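Local atomic coordinates of beta-1,4-exocellulase (Thermobifida fusca, PDB entry 4B4H), a protein that acts as a cellobiohydrolase, probably splitting beta-1,4-glycosidic bonds of cellulose with its glycoside hydrolase family 6 catalytic domain. Residues V17-A22 and A30-S35; Y229-E234 and S315-R320; L237-T242 and Q258-L263. One frame throughout, in Å; residues are numbered along the deposited sequence. Where two conformers were deposited one is given.

Contact 1. Residues V17-A22 and A30-S35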
loop_
_atom_site.group_PDB
_atom_site.type_symbol
_atom_site.label_atom_id
_atom_site.label_comp_id
_atom_site.label_asym_id
_atom_site.label_seq_id
_atom_site.Cartn_x
_atom_site.Cartn_y
_atom_site.Cartn_z
ATOM N N VAL A 17 -3.679 2.272 20.070
ATOM C CA VAL A 17 -4.867 2.937 19.540
ATOM C C VAL A 17 -5.681 1.969 18.668
ATOM O O VAL A 17 -6.855 1.695 18.952
ATOM C CB VAL A 17 -4.492 4.212 18.737
ATOM C CG1 VAL A 17 -5.738 4.954 18.270
ATOM C CG2 VAL A 17 -3.628 5.140 19.576
ATOM N N TRP A 18 -5.058 1.446 17.609
ATOM C CA TRP A 18 -5.724 0.479 16.735
ATOM C C TRP A 18 -6.197 -0.741 17.484
ATOM O O TRP A 18 -7.332 -1.196 17.308
ATOM C CB TRP A 18 -4.828 0.066 15.563
ATOM C CG TRP A 18 -5.492 -0.997 14.713
ATOM C CD1 TRP A 18 -6.467 -0.824 13.739
ATOM C CD2 TRP A 18 -5.308 -2.455 14.804
ATOM N NE1 TRP A 18 -6.875 -2.037 13.224
ATOM C CE2 TRP A 18 -6.214 -3.048 13.816
ATOM C CE3 TRP A 18 -4.506 -3.292 15.566
ATOM C CZ2 TRP A 18 -6.295 -4.411 13.622
ATOM C CZ3 TRP A 18 -4.601 -4.673 15.361
ATOM C CH2 TRP A 18 -5.465 -5.214 14.406
ATOM N N SER A 19 -5.329 -1.290 18.331
ATOM C CA SER A 19 -5.652 -2.503 19.071
ATOM C C SER A 19 -6.961 -2.394 19.864
ATOM O O SER A 19 -7.722 -3.369 19.938
ATOM C CB SER A 19 -4.504 -2.890 20.007
ATOM O OG SER A 19 -4.804 -4.109 20.665
ATOM N N ALA A 20 -7.203 -1.220 20.450
ATOM C CA ALA A 20 -8.370 -0.999 21.301
ATOM C C ALA A 20 -9.677 -1.007 20.508
ATOM O O ALA A 20 -10.717 -1.404 21.030
ATOM C CB ALA A 20 -8.224 0.296 22.091
ATOM N N LYS A 21 -9.623 -0.595 19.243
ATOM C CA LYS A 21 -10.811 -0.637 18.383
ATOM C C LYS A 21 -11.097 -2.042 17.846
ATOM O O LYS A 21 -12.254 -2.408 17.649
ATOM C CB LYS A 21 -10.678 0.352 17.223
ATOM C CG LYS A 21 -10.424 1.777 17.661
ATOM C CD LYS A 21 -10.156 2.666 16.463
ATOM C CE LYS A 21 -10.514 4.104 16.793
ATOM N NZ LYS A 21 -9.589 4.704 17.794
ATOM N N ALA A 22 -10.036 -2.813 17.615
ATOM C CA ALA A 22 -10.142 -4.176 17.110
ATOM C C ALA A 22 -10.691 -5.113 18.186
ATOM O O ALA A 22 -11.647 -5.861 17.933
ATOM C CB ALA A 22 -8.783 -4.659 16.615
ATOM N N ALA A 30 -8.928 -11.571 18.614
ATOM C CA ALA A 30 -8.151 -12.554 17.853
ATOM C C ALA A 30 -7.074 -11.912 16.981
ATOM O O ALA A 30 -6.052 -12.528 16.683
ATOM C CB ALA A 30 -9.075 -13.401 16.995
ATOM N N VAL A 31 -7.313 -10.673 16.581
ATOM C CA VAL A 31 -6.348 -9.952 15.756
ATOM C C VAL A 31 -5.876 -8.647 16.373
ATOM O O VAL A 31 -5.077 -7.955 15.775
ATOM C CB VAL A 31 -6.878 -9.684 14.328
ATOM C CG1 VAL A 31 -7.004 -10.982 13.551
ATOM C CG2 VAL A 31 -8.206 -8.940 14.367
ATOM N N ALA A 32 -6.331 -8.326 17.583
ATOM C CA ALA A 32 -5.992 -7.025 18.162
ATOM C C ALA A 32 -4.520 -6.885 18.557
ATOM O O ALA A 32 -4.069 -5.776 18.826
ATOM C CB ALA A 32 -6.901 -6.692 19.331
ATOM N N ASN A 33 -3.785 -8.002 18.589
ATOM C CA ASN A 33 -2.357 -8.031 18.906
ATOM C C ASN A 33 -1.472 -8.060 17.658
ATOM O O ASN A 33 -0.281 -8.366 17.746
ATOM C CB ASN A 33 -2.031 -9.257 19.772
ATOM C CG ASN A 33 -2.773 -9.262 21.094
ATOM O OD1 ASN A 33 -3.573 -10.157 21.365
ATOM N ND2 ASN A 33 -2.507 -8.266 21.926
ATOM N N GLU A 34 -2.054 -7.787 16.493
ATOM C CA GLU A 34 -1.281 -7.782 15.262
ATOM C C GLU A 34 -0.650 -6.413 15.087
ATOM O O GLU A 34 -1.182 -5.423 15.587
ATOM C CB GLU A 34 -2.152 -8.154 14.064
ATOM C CG GLU A 34 -2.663 -9.592 14.112
ATOM C CD GLU A 34 -1.561 -10.614 14.365
ATOM O OE1 GLU A 34 -0.544 -10.625 13.643
ATOM O OE2 GLU A 34 -1.724 -11.420 15.309
ATOM N N SER A 35 0.502 -6.383 14.415
ATOM C CA SER A 35 1.218 -5.142 14.090
ATOM C C SER A 35 0.625 -4.422 12.875
ATOM O O SER A 35 0.433 -5.026 11.812
ATOM C CB SER A 35 2.692 -5.453 13.833
ATOM O OG SER A 35 3.429 -4.265 13.588
#
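S19 hydrogen-bonds A32 O, while W18 sets its ring rim against the neighbouring carbonyl, V31 O. S19 OG donates to A32 O over 2.6 Å, meeting it from above the carbonyl plane, 42° out of it. With OG anti to the backbone N (chi1 -177°), the hydroxyl stands where A32 O can accept it, while A32 CB packs 3.5 Å from S19 O. W18 uses its six-membered ring: CH2 lies 3.1 Å from V31 O, at the ring edge near its plane, and CZ3 lies 3.5 Å from E34 O, obliquely. One turn beyond W18, A22 CB rests 3.9 Å above the indole plane, toward its rim, and also touches A32 CB at 3.9 Å. V31 O also accepts from E34 N (3.1 Å), the bond that closes the type I turn V31-E34. Helix 16-24 and this turn form a helix-loop-strand connection near the start of the family 6 domain; the chain runs on to the predicted substrate ligands W39 and D41 and to strand 38-40, which pairs in parallel with strand 75-81 in the central sheet. In the next shell, P355 O accepts from W18 NE1 and P354 touches the W18 side chain, while E357, a predicted substrate ligand, lies about 4 Å from that side chain. F409 of helix 406-414 packs against A22 and V31, and L413 joins it on V31.

Contact 2. Residues Y229-E234 and S315-R320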
loop_
_atom_site.group_PDB
_atom_site.type_symbol
_atom_site.label_atom_id
_atom_site.label_comp_id
_atom_site.label_asym_id
_atom_site.label_seq_id
_atom_site.Cartn_x
_atom_site.Cartn_y
_atom_site.Cartn_z
ATOM N N TYR A 229 -5.854 -4.692 -2.262
ATOM C CA TYR A 229 -6.598 -5.945 -2.081
ATOM C C TYR A 229 -6.142 -7.064 -3.027
ATOM O O TYR A 229 -6.742 -8.136 -3.043
ATOM C CB TYR A 229 -8.105 -5.696 -2.276
ATOM C CG TYR A 229 -8.728 -4.663 -1.348
ATOM C CD1 TYR A 229 -8.777 -3.300 -1.697
ATOM C CD2 TYR A 229 -9.305 -5.041 -0.135
ATOM C CE1 TYR A 229 -9.351 -2.356 -0.852
ATOM C CE2 TYR A 229 -9.873 -4.097 0.705
ATOM C CZ TYR A 229 -9.919 -2.755 0.331
ATOM O OH TYR A 229 -10.507 -1.850 1.182
ATOM N N SER A 230 -5.086 -6.821 -3.801
ATOM C CA SER A 230 -4.595 -7.765 -4.801
ATOM C C SER A 230 -4.044 -8.996 -4.097
ATOM O O SER A 230 -3.511 -8.882 -2.990
ATOM C CB SER A 230 -3.566 -7.120 -5.733
ATOM O OG SER A 230 -4.232 -6.371 -6.752
ATOM N N ALA A 231 -4.249 -10.161 -4.699
ATOM C CA ALA A 231 -3.905 -11.437 -4.085
ATOM C C ALA A 231 -2.392 -11.633 -4.020
ATOM O O ALA A 231 -1.698 -11.301 -4.977
ATOM C CB ALA A 231 -4.566 -12.581 -4.846
ATOM N N THR A 232 -1.894 -12.174 -2.897
ATOM C CA THR A 232 -0.473 -12.529 -2.769
ATOM C C THR A 232 -0.116 -13.603 -3.799
ATOM O O THR A 232 0.758 -13.384 -4.650
ATOM C CB THR A 232 -0.130 -13.030 -1.360
ATOM O OG1 THR A 232 -0.477 -12.040 -0.394
ATOM C CG2 THR A 232 1.351 -13.286 -1.262
ATOM N N VAL A 233 -0.799 -14.749 -3.697
ATOM C CA VAL A 233 -0.779 -15.782 -4.743
ATOM C C VAL A 233 -2.233 -16.096 -5.124
ATOM O O VAL A 233 -3.100 -16.106 -4.267
ATOM C CB VAL A 233 -0.051 -17.078 -4.295
ATOM C CG1 VAL A 233 -0.034 -18.100 -5.428
ATOM C CG2 VAL A 233 1.373 -16.788 -3.813
ATOM N N GLU A 234 -2.497 -16.293 -6.414
ATOM C CA GLU A 234 -3.766 -16.872 -6.850
ATOM C C GLU A 234 -3.573 -18.386 -6.956
ATOM O O GLU A 234 -2.907 -18.850 -7.875
ATOM C CB GLU A 234 -4.209 -16.282 -8.189
ATOM C CG GLU A 234 -4.792 -14.873 -8.092
ATOM C CD GLU A 234 -6.251 -14.838 -7.664
ATOM O OE1 GLU A 234 -6.830 -15.895 -7.318
ATOM O OE2 GLU A 234 -6.832 -13.729 -7.674
ATOM N N SER A 315 -12.621 -19.018 -10.249
ATOM C CA SER A 315 -11.385 -19.599 -9.713
ATOM C C SER A 315 -10.545 -18.610 -8.927
ATOM O O SER A 315 -9.705 -19.016 -8.128
ATOM C CB SER A 315 -10.533 -20.147 -10.853
ATOM O OG SER A 315 -11.155 -21.272 -11.432
ATOM N N ARG A 316 -10.752 -17.319 -9.178
ATOM C CA ARG A 316 -9.928 -16.270 -8.568
ATOM C C ARG A 316 -10.377 -15.902 -7.164
ATOM O O ARG A 316 -11.579 -15.820 -6.889
ATOM C CB ARG A 316 -9.848 -15.023 -9.455
ATOM C CG ARG A 316 -11.160 -14.315 -9.777
ATOM C CD ARG A 316 -10.847 -13.274 -10.836
ATOM N NE ARG A 316 -11.990 -12.561 -11.398
ATOM C CZ ARG A 316 -12.422 -11.373 -10.982
ATOM N NH1 ARG A 316 -11.857 -10.773 -9.940
ATOM N NH2 ARG A 316 -13.439 -10.790 -11.592
ATOM N N ILE A 317 -9.405 -15.698 -6.279
ATOM C CA ILE A 317 -9.711 -15.338 -4.895
ATOM C C ILE A 317 -9.977 -13.835 -4.763
ATOM O O ILE A 317 -10.834 -13.447 -4.004
ATOM C CB ILE A 317 -8.661 -15.839 -3.878
ATOM C CG1 ILE A 317 -7.301 -15.185 -4.107
ATOM C CG2 ILE A 317 -8.609 -17.362 -3.929
ATOM C CD1 ILE A 317 -6.368 -15.275 -2.920
ATOM N N ASP A 318 -9.220 -13.016 -5.492
ATOM C CA ASP A 318 -9.517 -11.589 -5.608
ATOM C C ASP A 318 -10.781 -11.473 -6.447
ATOM O O ASP A 318 -10.725 -11.658 -7.675
ATOM C CB ASP A 318 -8.342 -10.869 -6.282
ATOM C CG ASP A 318 -8.529 -9.353 -6.375
ATOM O OD1 ASP A 318 -9.646 -8.822 -6.161
ATOM O OD2 ASP A 318 -7.518 -8.693 -6.686
ATOM N N ARG A 319 -11.904 -11.180 -5.787
ATOM C CA ARG A 319 -13.222 -11.173 -6.434
ATOM C C ARG A 319 -13.677 -9.793 -6.902
ATOM O O ARG A 319 -14.835 -9.603 -7.277
ATOM C CB ARG A 319 -14.285 -11.771 -5.514
ATOM C CG ARG A 319 -13.986 -13.196 -5.094
ATOM C CD ARG A 319 -15.230 -13.839 -4.499
ATOM N NE ARG A 319 -15.799 -13.020 -3.427
ATOM C CZ ARG A 319 -15.451 -13.100 -2.146
ATOM N NH1 ARG A 319 -14.567 -14.015 -1.754
ATOM N NH2 ARG A 319 -16.017 -12.311 -1.243
ATOM N N ARG A 320 -12.777 -8.826 -6.914
ATOM C CA ARG A 320 -13.172 -7.478 -7.300
ATOM C C ARG A 320 -13.668 -7.406 -8.747
ATOM O O ARG A 320 -13.384 -8.272 -9.557
ATOM C CB ARG A 320 -12.009 -6.534 -7.110
ATOM C CG ARG A 320 -11.736 -6.210 -5.661
ATOM C CD ARG A 320 -10.559 -5.268 -5.563
ATOM N NE ARG A 320 -9.302 -5.929 -5.898
ATOM C CZ ARG A 320 -8.136 -5.301 -6.013
ATOM N NH1 ARG A 320 -8.063 -3.975 -5.873
ATOM N NH2 ARG A 320 -7.038 -5.995 -6.289
HETATM O O HOH W 1 -5.219 -10.013 -7.321
HETATM O O HOH W 2 -7.116 -18.612 -7.534
#
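E234 spreads its carboxylate along the backbone of I317 and D318. OE1 offers its syn lone pair to I317 N in a nearly straight bond (2.8 Å, 171°) and also takes a water proton; the same water donates to S315 O. OE2 accepts only weakly from D318 N, at 3.3 Å. A bend at chi2 (-81°) folds the glutamate chain back into this position. The D318 carboxylate accepts from several donors: OD1 from R320 N, making an Asx turn, and from R320 NE (2.9 Å), while OD2 forms a salt bridge with R320 NH2 (2.8 Å) and takes a proton from a water that accepts from A231 N. Gripped side-on, the R320 guanidinium lies flat with Y229 CB 3.7 Å above its centre; NH2 adds a weak in-plane bond to S230 OG, whose stronger partner is H188, and NH1 reaches N325 O. Y229 OH bonds D359, the predicted proton acceptor. R316 NH1 and NH2 both hold R320 O, NH1 also donates to D318 O (2.7 Å), and NE pairs with D313. Thus the loop after strand 221-224 is fastened to the one leaving helix 308-315, while A231 and T232 share backbone bonds with the start of helix 262-276.

Contact 3. Residues L237-T242 and Q258-L263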
loop_
_atom_site.group_PDB
_atom_site.type_symbol
_atom_site.label_atom_id
_atom_site.label_comp_id
_atom_site.label_asym_id
_atom_site.label_seq_id
_atom_site.Cartn_x
_atom_site.Cartn_y
_atom_site.Cartn_z
ATOM N N LEU A 237 -5.125 -20.062 -10.338
ATOM C CA LEU A 237 -4.923 -19.372 -11.596
ATOM C C LEU A 237 -3.454 -19.386 -11.997
ATOM O O LEU A 237 -2.573 -19.059 -11.195
ATOM C CB LEU A 237 -5.437 -17.937 -11.486
ATOM C CG LEU A 237 -6.387 -17.396 -12.555
ATOM C CD1 LEU A 237 -7.505 -18.378 -12.864
ATOM C CD2 LEU A 237 -6.968 -16.079 -12.074
ATOM N N ASP A 238 -3.209 -19.783 -13.241
ATOM C CA ASP A 238 -1.879 -19.788 -13.837
ATOM C C ASP A 238 -1.907 -18.793 -14.993
ATOM O O ASP A 238 -2.662 -18.966 -15.949
ATOM C CB ASP A 238 -1.529 -21.199 -14.331
ATOM C CG ASP A 238 -0.055 -21.355 -14.698
ATOM O OD1 ASP A 238 0.382 -20.793 -15.724
ATOM O OD2 ASP A 238 0.667 -22.081 -13.976
ATOM N N VAL A 239 -1.085 -17.751 -14.896
ATOM C CA VAL A 239 -1.083 -16.652 -15.869
ATOM C C VAL A 239 -0.837 -17.159 -17.303
ATOM O O VAL A 239 -1.190 -16.491 -18.275
ATOM C CB VAL A 239 -0.086 -15.534 -15.460
ATOM C CG1 VAL A 239 1.358 -15.962 -15.689
ATOM C CG2 VAL A 239 -0.405 -14.218 -16.166
ATOM N N ASN A 240 -0.256 -18.356 -17.414
ATOM C CA ASN A 240 0.045 -18.971 -18.707
ATOM C C ASN A 240 -0.900 -20.122 -19.055
ATOM O O ASN A 240 -0.798 -20.717 -20.133
ATOM C CB ASN A 240 1.499 -19.461 -18.742
ATOM C CG ASN A 240 2.507 -18.354 -18.468
ATOM O OD1 ASN A 240 2.193 -17.162 -18.538
ATOM N ND2 ASN A 240 3.732 -18.750 -18.158
ATOM N N GLY A 241 -1.820 -20.421 -18.138
ATOM C CA GLY A 241 -2.780 -21.508 -18.314
ATOM C C GLY A 241 -3.800 -21.226 -19.402
ATOM O O GLY A 241 -3.724 -20.214 -20.098
ATOM N N THR A 242 -4.771 -22.119 -19.541
ATOM C CA THR A 242 -5.773 -21.963 -20.583
ATOM C C THR A 242 -7.119 -22.581 -20.193
ATOM O O THR A 242 -7.186 -23.494 -19.359
ATOM C CB THR A 242 -5.245 -22.501 -21.940
ATOM O OG1 THR A 242 -6.099 -22.071 -23.007
ATOM C CG2 THR A 242 -5.135 -24.019 -21.935
ATOM N N GLN A 258 0.966 -9.209 -17.169
ATOM C CA GLN A 258 1.982 -10.260 -17.021
ATOM C C GLN A 258 1.798 -11.097 -15.762
ATOM O O GLN A 258 2.398 -12.177 -15.637
ATOM C CB GLN A 258 3.379 -9.654 -17.023
ATOM C CG GLN A 258 3.748 -8.996 -18.331
ATOM C CD GLN A 258 5.102 -8.344 -18.285
ATOM O OE1 GLN A 258 6.036 -8.808 -18.937
ATOM N NE2 GLN A 258 5.221 -7.251 -17.529
ATOM N N TYR A 259 1.001 -10.582 -14.827
ATOM C CA TYR A 259 0.834 -11.186 -13.508
ATOM C C TYR A 259 -0.634 -11.258 -13.131
ATOM O O TYR A 259 -1.427 -10.406 -13.544
ATOM C CB TYR A 259 1.617 -10.384 -12.453
ATOM C CG TYR A 259 3.003 -10.008 -12.927
ATOM C CD1 TYR A 259 4.038 -10.944 -12.897
ATOM C CD2 TYR A 259 3.273 -8.741 -13.448
ATOM C CE1 TYR A 259 5.307 -10.626 -13.346
ATOM C CE2 TYR A 259 4.543 -8.408 -13.901
ATOM C CZ TYR A 259 5.559 -9.359 -13.859
ATOM O OH TYR A 259 6.811 -9.025 -14.331
ATOM N N VAL A 260 -0.970 -12.276 -12.342
ATOM C CA VAL A 260 -2.283 -12.431 -11.709
ATOM C C VAL A 260 -2.243 -12.277 -10.173
ATOM O O VAL A 260 -3.265 -12.414 -9.496
ATOM C CB VAL A 260 -2.928 -13.802 -12.047
ATOM C CG1 VAL A 260 -3.020 -13.998 -13.550
ATOM C CG2 VAL A 260 -2.151 -14.957 -11.415
ATOM N N ASP A 261 -1.057 -12.014 -9.631
ATOM C CA ASP A 261 -0.891 -11.866 -8.178
ATOM C C ASP A 261 0.328 -11.016 -7.814
ATOM O O ASP A 261 1.154 -10.700 -8.664
ATOM C CB ASP A 261 -0.894 -13.236 -7.474
ATOM C CG ASP A 261 0.197 -14.174 -7.967
ATOM O OD1 ASP A 261 1.337 -13.726 -8.230
ATOM O OD2 ASP A 261 -0.094 -15.381 -8.067
ATOM N N GLU A 262 0.437 -10.660 -6.537
ATOM C CA GLU A 262 1.467 -9.732 -6.074
ATOM C C GLU A 262 2.845 -10.366 -5.949
ATOM O O GLU A 262 3.863 -9.715 -6.203
ATOM C CB GLU A 262 1.063 -9.114 -4.731
ATOM C CG GLU A 262 -0.086 -8.117 -4.814
ATOM C CD GLU A 262 0.252 -6.932 -5.701
ATOM O OE1 GLU A 262 1.063 -6.089 -5.297
ATOM O OE2 GLU A 262 -0.267 -6.855 -6.832
ATOM N N LEU A 263 2.887 -11.630 -5.553
ATOM C CA LEU A 263 4.169 -12.254 -5.322
ATOM C C LEU A 263 4.977 -12.401 -6.610
ATOM O O LEU A 263 6.163 -12.043 -6.644
ATOM C CB LEU A 263 4.015 -13.592 -4.602
ATOM C CG LEU A 263 5.347 -14.279 -4.285
ATOM C CD1 LEU A 263 6.217 -13.475 -3.338
ATOM C CD2 LEU A 263 5.112 -15.671 -3.716
HETATM O O HOH W 3 -0.273 -18.112 -9.473
#
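V239 lays its CG2 methyl over one face of the flat peptide joining Q258 to Y259, 3.5 Å from Q258 O and 4.1 Å from Y259 N. Y259 starts away from the 237-242 segment, and its ring makes no contact with V239; Q258 CB lies 3.5 Å above one face of that ring, toward the rim, and the hydroxyl at its far edge bonds D268. A third flat group, the D238 carboxylate, is met on the anti side of OD1 by N240 N, at 3.0 Å and 16° out of its plane. Between the segments the only direct contacts are apolar or methyl-to-peptide. V239 CG2 packs 3.7 Å from V260 CG1, the two valines crossing at a slant. This follows from chi1 of V239 (74°), which sets CG2 anti to the backbone N and facing the other loop. V260 CG2 turns to the backbone of L237, 4.1 Å from L237 O. The two loops belong to the long beta-alpha-beta crossover from strand 221-224 through helix 262-276 to the parallel neighbour strand 283-287. V239 occupies the second position of a type I turn, D238-G241, closed by G241 N donating to D238 O (2.8 Å) and combined with the Asx turn of D238. On the other side, D261 is the N-cap of helix 262-276, with OD1 bonded to S264 and OD2 accepting from E234 N. L237 packs on Y311 and S315 of helix 308-315.

From the N terminus, contact 1 comes first: it closes the short loop between helix 16-24 and strand 38-40, and is complete before the others begin. Contact 2 then opens just after strand 221-224 and closes some eighty residues later, past helix 308-315. Contact 3 nests inside that loop, bringing residues 237-242 against the chain just before helix 262-276. Contacts 2 and 3 lie 10 Å apart centre to centre and touch where residues 231-232 meet the start of helix 262-276. Contact 1 stands apart, its nearest atoms about 13 Å from contact 2 and 17 Å from contact 3. It ties helix 16-24 to the loop that follows, with helix 406-414 packed against both.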